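Local structure of phosphoserine aminotransferase (Bacillus circulans, 2C0R) at residues Q24-F27 / V28-H32; T33-S36 / I37-S41; E348-V351 / Q352-H356. The protein catalyses the reversible, pyridoxal phosphate-dependent transamination of 3-phosphohydroxypyruvate to phosphoserine in serine synthesis and a parallel step in pyridoxine synthesis. The protein carries 1 engineered substitution. All blocks are in the same frame, centred on the assembly; numbering follows the deposited sequence.

Contact 1 of 3, residues Q24-F27 / V28-H32; sequences QAEF and VDYQH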
loop_
_atom_site.group_PDB
_atom_site.type_symbol
_atom_site.label_atom_id
_atom_site.label_comp_id
_atom_site.label_asym_id
_atom_site.label_seq_id
_atom_site.Cartn_x
_atom_site.Cartn_y
_atom_site.Cartn_z
ATOM N N GLN A 24 12.807 2.284 14.776
ATOM C CA GLN A 24 13.144 1.016 15.397
ATOM C C GLN A 24 12.889 1.032 16.897
ATOM O O GLN A 24 12.350 0.110 17.489
ATOM C CB GLN A 24 14.643 0.717 15.128
ATOM C CG GLN A 24 15.072 -0.564 15.907
ATOM C CD GLN A 24 16.574 -0.766 15.710
ATOM O OE1 GLN A 24 17.382 0.161 15.959
ATOM N NE2 GLN A 24 16.930 -1.927 15.243
ATOM N N ALA A 25 13.256 2.144 17.539
ATOM C CA ALA A 25 13.155 2.161 18.998
ATOM C C ALA A 25 11.715 2.070 19.491
ATOM O O ALA A 25 11.461 1.473 20.556
ATOM C CB ALA A 25 13.821 3.428 19.517
ATOM N N GLU A 26 10.759 2.591 18.740
ATOM C CA GLU A 26 9.352 2.486 19.177
ATOM C C GLU A 26 8.554 1.491 18.364
ATOM O O GLU A 26 7.330 1.448 18.423
ATOM C CB GLU A 26 8.689 3.855 19.191
ATOM C CG GLU A 26 8.518 4.492 17.832
ATOM C CD GLU A 26 8.004 5.910 17.894
ATOM O OE1 GLU A 26 7.778 6.462 18.992
ATOM O OE2 GLU A 26 7.759 6.526 16.844
ATOM N N PHE A 27 9.167 0.597 17.646
ATOM C CA PHE A 27 8.498 -0.320 16.723
ATOM C C PHE A 27 7.581 -1.285 17.457
ATOM O O PHE A 27 6.518 -1.603 16.911
ATOM C CB PHE A 27 9.564 -1.127 15.988
ATOM C CG PHE A 27 9.066 -1.939 14.815
ATOM C CD1 PHE A 27 9.018 -1.391 13.544
ATOM C CD2 PHE A 27 8.673 -3.255 14.949
ATOM C CE1 PHE A 27 8.599 -2.088 12.434
ATOM C CE2 PHE A 27 8.254 -3.991 13.863
ATOM C CZ PHE A 27 8.247 -3.427 12.580
ATOM N N VAL A 28 8.040 -1.750 18.619
ATOM C CA VAL A 28 7.212 -2.682 19.369
ATOM C C VAL A 28 6.179 -1.987 20.228
ATOM O O VAL A 28 5.038 -2.440 20.303
ATOM C CB VAL A 28 8.105 -3.610 20.217
ATOM C CG1 VAL A 28 7.202 -4.471 21.063
ATOM C CG2 VAL A 28 8.988 -4.458 19.311
ATOM N N ASP A 29 6.603 -0.938 20.918
ATOM C CA ASP A 29 5.723 -0.235 21.840
ATOM C C ASP A 29 5.756 1.259 21.538
ATOM O O ASP A 29 6.757 1.898 21.859
ATOM C CB ASP A 29 6.177 -0.501 23.266
ATOM C CG ASP A 29 5.172 0.013 24.300
ATOM O OD1 ASP A 29 4.211 0.743 23.987
ATOM O OD2 ASP A 29 5.354 -0.322 25.493
ATOM N N TYR A 30 4.685 1.741 20.921
ATOM C CA TYR A 30 4.608 3.148 20.555
ATOM C C TYR A 30 4.073 3.936 21.741
ATOM O O TYR A 30 2.944 3.705 22.158
ATOM C CB TYR A 30 3.717 3.336 19.363
ATOM C CG TYR A 30 3.420 4.730 18.925
ATOM C CD1 TYR A 30 4.248 5.296 17.939
ATOM C CD2 TYR A 30 2.347 5.454 19.411
ATOM C CE1 TYR A 30 4.013 6.596 17.479
ATOM C CE2 TYR A 30 2.112 6.746 18.941
ATOM C CZ TYR A 30 2.935 7.298 17.984
ATOM O OH TYR A 30 2.621 8.567 17.577
ATOM N N GLN A 31 4.888 4.842 22.254
ATOM C CA GLN A 31 4.511 5.746 23.342
ATOM C C GLN A 31 3.784 5.104 24.522
ATOM O O GLN A 31 2.770 5.569 25.054
ATOM C CB GLN A 31 3.645 6.884 22.773
ATOM C CG GLN A 31 4.359 7.747 21.746
ATOM C CD GLN A 31 3.548 8.936 21.256
ATOM O OE1 GLN A 31 2.457 9.286 21.711
ATOM N NE2 GLN A 31 4.080 9.626 20.270
ATOM N N HIS A 32 4.326 3.984 24.994
ATOM C CA HIS A 32 3.845 3.275 26.159
ATOM C C HIS A 32 2.381 2.868 26.029
ATOM O O HIS A 32 1.717 2.701 27.028
ATOM C CB HIS A 32 4.086 4.059 27.489
ATOM C CG HIS A 32 5.573 4.215 27.677
ATOM N ND1 HIS A 32 6.335 3.175 28.139
ATOM C CD2 HIS A 32 6.415 5.236 27.414
ATOM C CE1 HIS A 32 7.609 3.561 28.174
ATOM N NE2 HIS A 32 7.679 4.812 27.745
HETATM O O HOH W 1 9.535 -0.508 20.917
HETATM O O HOH W 2 9.826 1.436 23.318
HETATM O O HOH W 3 7.442 5.734 21.670
HETATM O O HOH W 4 6.690 9.029 19.505
#
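Glu26 is the first residue past the end of helix 17-25 to leave helical backbone angles, and the chain turns so tightly there that its CA lies 5.0 Å from that of Tyr30. Within the turn Phe27 N still donates to Gln24 O, but the closure from Ala25 to Asp29 passes through solvent: one water gives a hydrogen bond to Ala25 O and accepts another from Asp29 N.

The side chains of Glu26 and Tyr30 run next to each other in the same direction. A chi1 of 67° wedges Glu26 CG between its own backbone N and carbonyl carbon, and the rest of the chain is extended, which carries the carboxylate alongside the ring. There Glu26 CD comes to 3.8 Å from Tyr30 CD1, with the carboxylate and ring planes 47° apart. The two oxygens are used differently. Glu26 OE1 accepts from two waters, one held by Gln31 N and the other by Gln31 NE2, so it is tied indirectly to both the backbone and the amide of one residue, while OE2 is hydrogen-bonded to Tyr246 OH. Gln31 CG rests 3.7 Å above one face of the Tyr30 ring, offset toward its rim.

This helix-ending turn lies at the dimer interface. Phe27 meets Phe27 of the second subunit with the ring planes at about 50°, and Val28 packs on Gln24 of that subunit. On the home side, Tyr246 reaches Glu26 from helix 242-257, and the Tyr30 ring touches Val46 and Val50 of helix 45-61.

Contact 2 of 3, residues T33-S36 / I37-S41; sequences TGMS and IMEMS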
loop_
_atom_site.group_PDB
_atom_site.type_symbol
_atom_site.label_atom_id
_atom_site.label_comp_id
_atom_site.label_asym_id
_atom_site.label_seq_id
_atom_site.Cartn_x
_atom_site.Cartn_y
_atom_site.Cartn_z
ATOM N N THR A 33 1.901 2.667 24.815
ATOM C CA THR A 33 0.543 2.196 24.653
ATOM C C THR A 33 0.439 0.677 24.689
ATOM O O THR A 33 -0.698 0.149 24.789
ATOM C CB THR A 33 -0.042 2.599 23.288
ATOM O OG1 THR A 33 0.796 2.007 22.295
ATOM C CG2 THR A 33 -0.076 4.114 23.124
ATOM N N GLY A 34 1.578 0.029 24.611
ATOM C CA GLY A 34 1.575 -1.427 24.652
ATOM C C GLY A 34 1.122 -1.999 23.316
ATOM O O GLY A 34 0.685 -3.168 23.277
ATOM N N MET A 35 1.225 -1.195 22.259
ATOM C CA MET A 35 0.974 -1.618 20.895
ATOM C C MET A 35 2.017 -0.934 19.989
ATOM O O MET A 35 2.514 0.132 20.312
ATOM C CB MET A 35 -0.427 -1.184 20.452
ATOM C CG MET A 35 -1.554 -1.973 21.085
ATOM S SD MET A 35 -3.168 -1.334 20.528
ATOM C CE MET A 35 -3.231 0.170 21.475
ATOM N N SER A 36 2.293 -1.588 18.876
ATOM C CA SER A 36 3.002 -0.938 17.779
ATOM C C SER A 36 2.042 -0.006 17.055
ATOM O O SER A 36 0.841 -0.274 17.059
ATOM C CB SER A 36 3.471 -2.031 16.821
ATOM O OG SER A 36 4.068 -1.404 15.681
ATOM N N ILE A 37 2.541 1.054 16.428
ATOM C CA ILE A 37 1.647 1.860 15.575
ATOM C C ILE A 37 0.944 1.033 14.524
ATOM O O ILE A 37 -0.197 1.349 14.131
ATOM C CB ILE A 37 2.431 3.002 14.889
ATOM C CG1 ILE A 37 1.497 4.068 14.278
ATOM C CG2 ILE A 37 3.387 2.472 13.845
ATOM C CD1 ILE A 37 0.786 4.833 15.369
ATOM N N MET A 38 1.580 -0.059 14.094
ATOM C CA MET A 38 0.953 -0.966 13.132
ATOM C C MET A 38 -0.260 -1.731 13.620
ATOM O O MET A 38 -0.961 -2.330 12.801
ATOM C CB MET A 38 1.942 -2.071 12.738
ATOM C CG MET A 38 3.046 -1.619 11.800
ATOM S SD MET A 38 3.977 -3.163 11.567
ATOM C CE MET A 38 4.712 -2.789 9.971
ATOM N N GLU A 39 -0.445 -1.782 14.932
ATOM C CA GLU A 39 -1.511 -2.603 15.479
ATOM C C GLU A 39 -2.713 -1.791 15.910
ATOM O O GLU A 39 -3.608 -2.372 16.550
ATOM C CB GLU A 39 -0.977 -3.365 16.716
ATOM C CG GLU A 39 0.161 -4.308 16.402
ATOM C CD GLU A 39 0.661 -4.891 17.716
ATOM O OE1 GLU A 39 1.240 -4.120 18.528
ATOM O OE2 GLU A 39 0.449 -6.100 17.940
ATOM N N MET A 40 -2.681 -0.503 15.634
ATOM C CA MET A 40 -3.721 0.364 16.215
ATOM C C MET A 40 -4.793 0.655 15.176
ATOM O O MET A 40 -4.568 0.574 13.950
ATOM C CB MET A 40 -3.081 1.690 16.589
ATOM C CG MET A 40 -2.034 1.505 17.680
ATOM S SD MET A 40 -1.536 3.168 18.130
ATOM C CE MET A 40 -0.217 2.747 19.275
ATOM N N SER A 41 -5.979 1.021 15.624
ATOM C CA SER A 41 -7.060 1.341 14.721
ATOM C C SER A 41 -6.733 2.587 13.919
ATOM O O SER A 41 -6.262 3.580 14.496
ATOM C CB SER A 41 -8.311 1.627 15.566
ATOM O OG SER A 41 -9.389 1.978 14.674
#
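Ser36 and Glu39 grip each other through two reciprocal hydrogen bonds. Ser36 N donates to Glu39 OE1 at 2.8 Å, almost straight at 170°, reaching the anti lone pair of that oxygen, the one turned away from OE2. In return Glu39 N donates to Ser36 O at 2.9 Å, approaching from above the carbonyl plane. This i to i+3 bond closes the 3-10 turn 37-39. Ser36 OG, held anti to its own N (chi1 175°), swings forward and accepts from Met38 N at 3.2 Å, while its hydroxyl also bonds to Phe27 O. The Glu39 side chain thus returns to the amide at the start of the turn, while the serine oxygen takes the amide of Met38.

Earlier in the segment Thr33 OG1 accepts from Met35 N at 3.2 Å, forming an ST turn, and is also bonded to Tyr30 O. The extended side chain of Met40 doubles back over this stretch: its CG lies 3.4 Å from Ser36 O, and its terminal CE lies 3.3 Å from Thr33 OG1, the two side chains meeting at about a right angle. Met35 CB approaches the same methyl at 4.1 Å. Ile37 and Met38 lean on Phe243 of helix 242-257.

Glu39 is buried, yet its carboxylate is well supplied with partners: OE1 forms a salt bridge with Arg4 of the second subunit, and OE2 is bonded to Leu15 N of that subunit. These donors would favour the ionised form, and, because both come from the second subunit, the turn is probably fixed in this form together with the dimer interface.

Contact 3 of 3, residues E348-V351 / Q352-H356; sequences EALV and QFMEH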
loop_
_atom_site.group_PDB
_atom_site.type_symbol
_atom_site.label_atom_id
_atom_site.label_comp_id
_atom_site.label_asym_id
_atom_site.label_seq_id
_atom_site.Cartn_x
_atom_site.Cartn_y
_atom_site.Cartn_z
ATOM N N GLU A 348 30.804 11.413 -1.682
ATOM C CA GLU A 348 32.285 11.500 -1.662
ATOM C C GLU A 348 32.912 10.153 -1.928
ATOM O O GLU A 348 33.883 10.022 -2.683
ATOM C CB GLU A 348 32.736 11.977 -0.283
ATOM C CG GLU A 348 32.436 13.424 0.014
ATOM C CD GLU A 348 32.922 13.784 1.417
ATOM O OE1 GLU A 348 32.397 13.167 2.368
ATOM O OE2 GLU A 348 33.790 14.666 1.559
ATOM N N ALA A 349 32.335 9.114 -1.316
ATOM C CA ALA A 349 32.867 7.782 -1.586
ATOM C C ALA A 349 32.714 7.401 -3.036
ATOM O O ALA A 349 33.635 6.856 -3.652
ATOM C CB ALA A 349 32.199 6.763 -0.661
ATOM N N LEU A 350 31.564 7.725 -3.639
ATOM C CA LEU A 350 31.350 7.396 -5.035
ATOM C C LEU A 350 32.363 8.085 -5.938
ATOM O O LEU A 350 32.954 7.485 -6.865
ATOM C CB LEU A 350 29.907 7.809 -5.437
ATOM C CG LEU A 350 29.641 7.665 -6.943
ATOM C CD1 LEU A 350 29.828 6.240 -7.407
ATOM C CD2 LEU A 350 28.242 8.218 -7.271
ATOM N N VAL A 351 32.613 9.366 -5.680
ATOM C CA VAL A 351 33.542 10.116 -6.531
ATOM C C VAL A 351 34.931 9.542 -6.398
ATOM O O VAL A 351 35.681 9.496 -7.379
ATOM C CB VAL A 351 33.486 11.610 -6.135
ATOM C CG1 VAL A 351 34.707 12.372 -6.634
ATOM C CG2 VAL A 351 32.162 12.186 -6.656
ATOM N N GLN A 352 35.304 9.116 -5.189
ATOM C CA GLN A 352 36.616 8.490 -4.970
ATOM C C GLN A 352 36.690 7.209 -5.770
ATOM O O GLN A 352 37.688 6.977 -6.472
ATOM C CB GLN A 352 36.831 8.230 -3.488
ATOM C CG GLN A 352 36.932 9.440 -2.578
ATOM C CD GLN A 352 37.052 9.151 -1.098
ATOM O OE1 GLN A 352 36.798 10.053 -0.282
ATOM N NE2 GLN A 352 37.435 7.939 -0.705
ATOM N N PHE A 353 35.639 6.393 -5.673
ATOM C CA PHE A 353 35.591 5.165 -6.460
ATOM C C PHE A 353 35.682 5.452 -7.954
ATOM O O PHE A 353 36.402 4.777 -8.679
ATOM C CB PHE A 353 34.316 4.385 -6.125
ATOM C CG PHE A 353 34.181 3.176 -7.054
ATOM C CD1 PHE A 353 34.942 2.043 -6.779
ATOM C CD2 PHE A 353 33.329 3.177 -8.156
ATOM C CE1 PHE A 353 34.872 0.941 -7.613
ATOM C CE2 PHE A 353 33.265 2.070 -8.995
ATOM C CZ PHE A 353 34.021 0.948 -8.711
ATOM N N MET A 354 34.946 6.465 -8.389
ATOM C CA MET A 354 34.983 6.815 -9.800
ATOM C C MET A 354 36.367 7.263 -10.232
ATOM O O MET A 354 36.786 6.969 -11.349
ATOM C CB MET A 354 33.971 7.955 -10.078
ATOM C CG MET A 354 32.544 7.422 -10.120
ATOM S SD MET A 354 31.358 8.793 -10.157
ATOM C CE MET A 354 31.611 9.407 -11.835
ATOM N N GLU A 355 37.091 7.973 -9.362
ATOM C CA GLU A 355 38.455 8.394 -9.705
ATOM C C GLU A 355 39.373 7.190 -9.828
ATOM O O GLU A 355 40.138 7.081 -10.779
ATOM C CB GLU A 355 38.949 9.356 -8.621
ATOM C CG GLU A 355 40.387 9.766 -8.904
ATOM C CD GLU A 355 40.594 10.738 -10.042
ATOM O OE1 GLU A 355 41.753 10.884 -10.453
ATOM O OE2 GLU A 355 39.622 11.364 -10.540
ATOM N N HIS A 356 39.317 6.259 -8.881
ATOM C CA HIS A 356 40.080 5.020 -8.950
ATOM C C HIS A 356 39.768 4.209 -10.212
ATOM O O HIS A 356 40.685 3.697 -10.892
ATOM C CB HIS A 356 39.829 4.092 -7.747
ATOM C CG HIS A 356 40.400 2.708 -7.924
ATOM N ND1 HIS A 356 41.760 2.438 -7.948
ATOM C CD2 HIS A 356 39.814 1.496 -8.090
ATOM C CE1 HIS A 356 42.003 1.158 -8.124
ATOM N NE2 HIS A 356 40.820 0.557 -8.207
#
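Leu350 and Met354, one helical turn apart, cross obliquely: Met354 SD lies 3.8 Å from Leu350 CG, and Met354 CG lies 4.0 Å from Leu350 CD1. With CG anti to the carbonyl carbon (chi1 -77°) and an extended chi2, SD is brought beside Leu350 CG; the bend at chi3 (72°) then turns the CE methyl off the line of the chain. The Met354 side chain also touches Phe313 of helix 307-319. Met354 N donates to Leu350 O at 2.7 Å. This is the regular i to i+4 bonding of helix 344-361, the last helix of the chain, whose buried side packs on helices 260-280 and 307-319. With an alanine here, CG, SD and CE would be missing, and Leu350 would probably lose its apolar partner one turn on and Phe313 a neighbour, opening a gap on this side of the helix. The Phe353 ring meets Phe313 edge-to-face and Phe322 of strand 322-323 with planes at about 45°. On a more exposed side, the extended Gln352 runs back along the preceding turn, bringing its CG 3.1 Å from Glu348 O. Glu355 is bent at chi2, and its OE2 forms a salt bridge with Lys358 on the following turn.

Overall arrangement
Contacts 1 and 2 follow each other directly along the chain, in the passage from helix 17-25 to helix 45-61, with centres 9 Å apart. They form one folded unit: Tyr30 N probably bonds to Met35 O (2.8 Å), and Asp29 OD1 to Gly34 N. Both also touch the second subunit, so this passage builds part of the dimer interface, and it leads on toward Arg43, a probable glutamate-binding residue. Contact 3 comes far later, within the final helix 344-361. Its centre lies about 38 Å from that of contact 1 and 44 Å from that of contact 2, and no other chain of the assembly touches it; it belongs to the packing of the subunit itself.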